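Local coordinates for protein Ser-thr phosphatase MSPP (Mycobacterium smegmatis, PDB 2JFT) that probably dephosphorylates phosphoserine and phosphothreonine residues of proteins as a metal-dependent PP2C-family phosphatase, with bound manganese and magnesium ions, at residues G39-H44 / E79-E84. Numbering follows the deposited sequence. Where two conformers were deposited one is given.
Sequences GARGHH and ELLGDE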
loop_
_atom_site.group_PDB
_atom_site.type_symbol
_atom_site.label_atom_id
_atom_site.label_comp_id
_atom_site.label_asym_id
_atom_site.label_seq_id
_atom_site.Cartn_x
_atom_site.Cartn_y
_atom_site.Cartn_z
ATOM N N GLY A 39 4.268 10.788 -11.428
ATOM C CA GLY A 39 4.990 11.361 -12.524
ATOM C C GLY A 39 4.485 10.935 -13.859
ATOM O O GLY A 39 3.521 10.143 -13.973
ATOM N N ALA A 40 5.095 11.429 -14.918
ATOM C CA ALA A 40 4.622 11.199 -16.270
ATOM C C ALA A 40 4.629 9.705 -16.603
ATOM O O ALA A 40 3.866 9.298 -17.475
ATOM C CB ALA A 40 5.460 11.902 -17.299
ATOM N N ARG A 41 5.488 8.925 -16.003
ATOM C CA ARG A 41 5.612 7.487 -16.230
ATOM C C ARG A 41 5.293 6.721 -14.923
ATOM O O ARG A 41 5.762 5.593 -14.739
ATOM C CB ARG A 41 6.988 7.099 -16.784
ATOM C CG ARG A 41 7.179 7.743 -18.170
ATOM C CD ARG A 41 8.400 7.298 -18.887
ATOM N NE ARG A 41 8.585 5.905 -19.154
ATOM C CZ ARG A 41 9.571 5.185 -19.678
ATOM N NH1 ARG A 41 10.687 5.829 -20.034
ATOM N NH2 ARG A 41 9.549 3.848 -19.854
ATOM N N GLY A 42 4.457 7.297 -14.061
ATOM C CA GLY A 42 4.110 6.623 -12.801
ATOM C C GLY A 42 3.451 5.251 -12.996
ATOM O O GLY A 42 3.650 4.358 -12.201
ATOM N N HIS A 43 2.668 5.066 -14.075
ATOM C CA HIS A 43 2.019 3.764 -14.327
ATOM C C HIS A 43 3.098 2.746 -14.608
ATOM O O HIS A 43 2.989 1.575 -14.174
ATOM C CB HIS A 43 0.969 3.892 -15.421
ATOM C CG HIS A 43 1.226 4.731 -16.632
ATOM N ND1 HIS A 43 1.441 6.090 -16.631
ATOM C CD2 HIS A 43 1.326 4.371 -17.940
ATOM C CE1 HIS A 43 1.640 6.529 -17.851
ATOM N NE2 HIS A 43 1.576 5.498 -18.692
ATOM N N HIS A 44 4.128 3.125 -15.365
ATOM C CA HIS A 44 5.223 2.209 -15.649
ATOM C C HIS A 44 5.966 1.825 -14.397
ATOM O O HIS A 44 6.362 0.675 -14.183
ATOM C CB HIS A 44 6.181 2.842 -16.642
ATOM C CG HIS A 44 5.631 2.912 -18.005
ATOM N ND1 HIS A 44 6.273 3.592 -18.938
ATOM C CD2 HIS A 44 4.587 2.345 -18.629
ATOM C CE1 HIS A 44 5.652 3.553 -20.064
ATOM N NE2 HIS A 44 4.611 2.740 -19.907
ATOM N N GLU A 79 16.567 1.943 -13.311
ATOM C CA GLU A 79 17.216 1.689 -14.581
ATOM C C GLU A 79 16.339 2.066 -15.751
ATOM O O GLU A 79 16.804 2.646 -16.753
ATOM C CB GLU A 79 17.654 0.238 -14.678
ATOM C CG GLU A 79 18.778 -0.145 -13.733
ATOM C CD GLU A 79 18.968 -1.650 -13.584
ATOM O OE1 GLU A 79 18.181 -2.437 -14.186
ATOM O OE2 GLU A 79 19.888 -2.135 -12.866
ATOM N N LEU A 80 15.037 1.816 -15.644
ATOM C CA LEU A 80 14.171 2.112 -16.797
ATOM C C LEU A 80 13.723 3.560 -16.891
ATOM O O LEU A 80 13.518 4.041 -18.001
ATOM C CB LEU A 80 12.941 1.217 -16.680
ATOM C CG LEU A 80 13.259 -0.267 -16.949
ATOM C CD1 LEU A 80 12.085 -1.115 -16.431
ATOM C CD2 LEU A 80 13.573 -0.492 -18.408
ATOM N N LEU A 81 13.570 4.270 -15.769
ATOM C CA LEU A 81 12.967 5.601 -15.770
ATOM C C LEU A 81 13.927 6.716 -15.369
ATOM O O LEU A 81 13.590 7.883 -15.518
ATOM C CB LEU A 81 11.756 5.642 -14.820
ATOM C CG LEU A 81 10.640 4.648 -15.155
ATOM C CD1 LEU A 81 9.494 4.755 -14.168
ATOM C CD2 LEU A 81 10.170 4.781 -16.586
ATOM N N GLY A 82 15.132 6.354 -14.900
ATOM C CA GLY A 82 16.021 7.359 -14.330
ATOM C C GLY A 82 16.574 8.346 -15.320
ATOM O O GLY A 82 17.060 9.379 -14.896
ATOM N N ASP A 83 16.486 8.103 -16.615
ATOM C CA ASP A 83 16.993 9.074 -17.575
ATOM C C ASP A 83 15.909 9.970 -18.153
ATOM O O ASP A 83 16.206 10.789 -19.042
ATOM C CB ASP A 83 17.766 8.398 -18.697
ATOM C CG ASP A 83 19.074 7.852 -18.152
ATOM O OD1 ASP A 83 19.675 8.572 -17.330
ATOM O OD2 ASP A 83 19.477 6.746 -18.576
ATOM N N GLU A 84 14.697 9.882 -17.680
ATOM C CA GLU A 84 13.660 10.785 -18.127
ATOM C C GLU A 84 13.950 12.195 -17.651
ATOM O O GLU A 84 14.667 12.421 -16.670
ATOM C CB GLU A 84 12.336 10.327 -17.496
ATOM C CG GLU A 84 11.856 9.031 -18.136
ATOM C CD GLU A 84 11.068 9.312 -19.404
ATOM O OE1 GLU A 84 10.283 10.329 -19.532
ATOM O OE2 GLU A 84 11.231 8.516 -20.333
HETATM O O HOH W 1 12.186 2.733 -20.646
#
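Arg41, the N-cap residue of helix 42-59, lies nearest Leu81, in the last part of helix 63-81, with 7.6 Å between their CA atoms, and each belongs to a type I beta turn: Gly39 to Gly42 on one side, Leu81 to Glu84 on the other. In the PP2C fold these two helices form a hairpin over one of the two antiparallel sheets, and their far ends meet here at the surface. The contact illustrates how one arginine can join two helix ends by using the face and edges of its guanidinium for different partners. Leu81, a buried residue, lays its CD2 methyl over the centre of one guanidinium face, though the approach is modelled closer than carbons can sit and its exact spacing is doubtful, while its CD1 reaches the Arg41 carbonyl O at 3.9 Å; the same side chain also packs on Ala45, next along helix 42-59. At the edge, Arg41 NH1 donates to Glu84 OE2 in a salt bridge of 2.8 Å, with an N-H...O angle of 156°. The carboxylate stands almost perpendicular to the guanidinium, 84° between planes, and the donor comes from above the carboxylate plane, making this a single-bond bridge. A bend at chi2 of Glu84 (-85°) folds its carboxylate back against the arginine, where Glu84 CD lies 3.4 Å from Arg41 CD. Another part of the edge is held within the arginine's own segment: Arg41 NE points at His44 ND1 at 3.3 Å, nearly in both planes, so ND1 acts as acceptor and the guanidinium's rotation is restrained. Gly37, which binds a metal ion, lies about 8 Å from the Leu81 side chain. A water completes the link to helix 63-81, accepting from Arg41 NH2 at 3.0 Å and donating to Leu80 O at 3.2 Å.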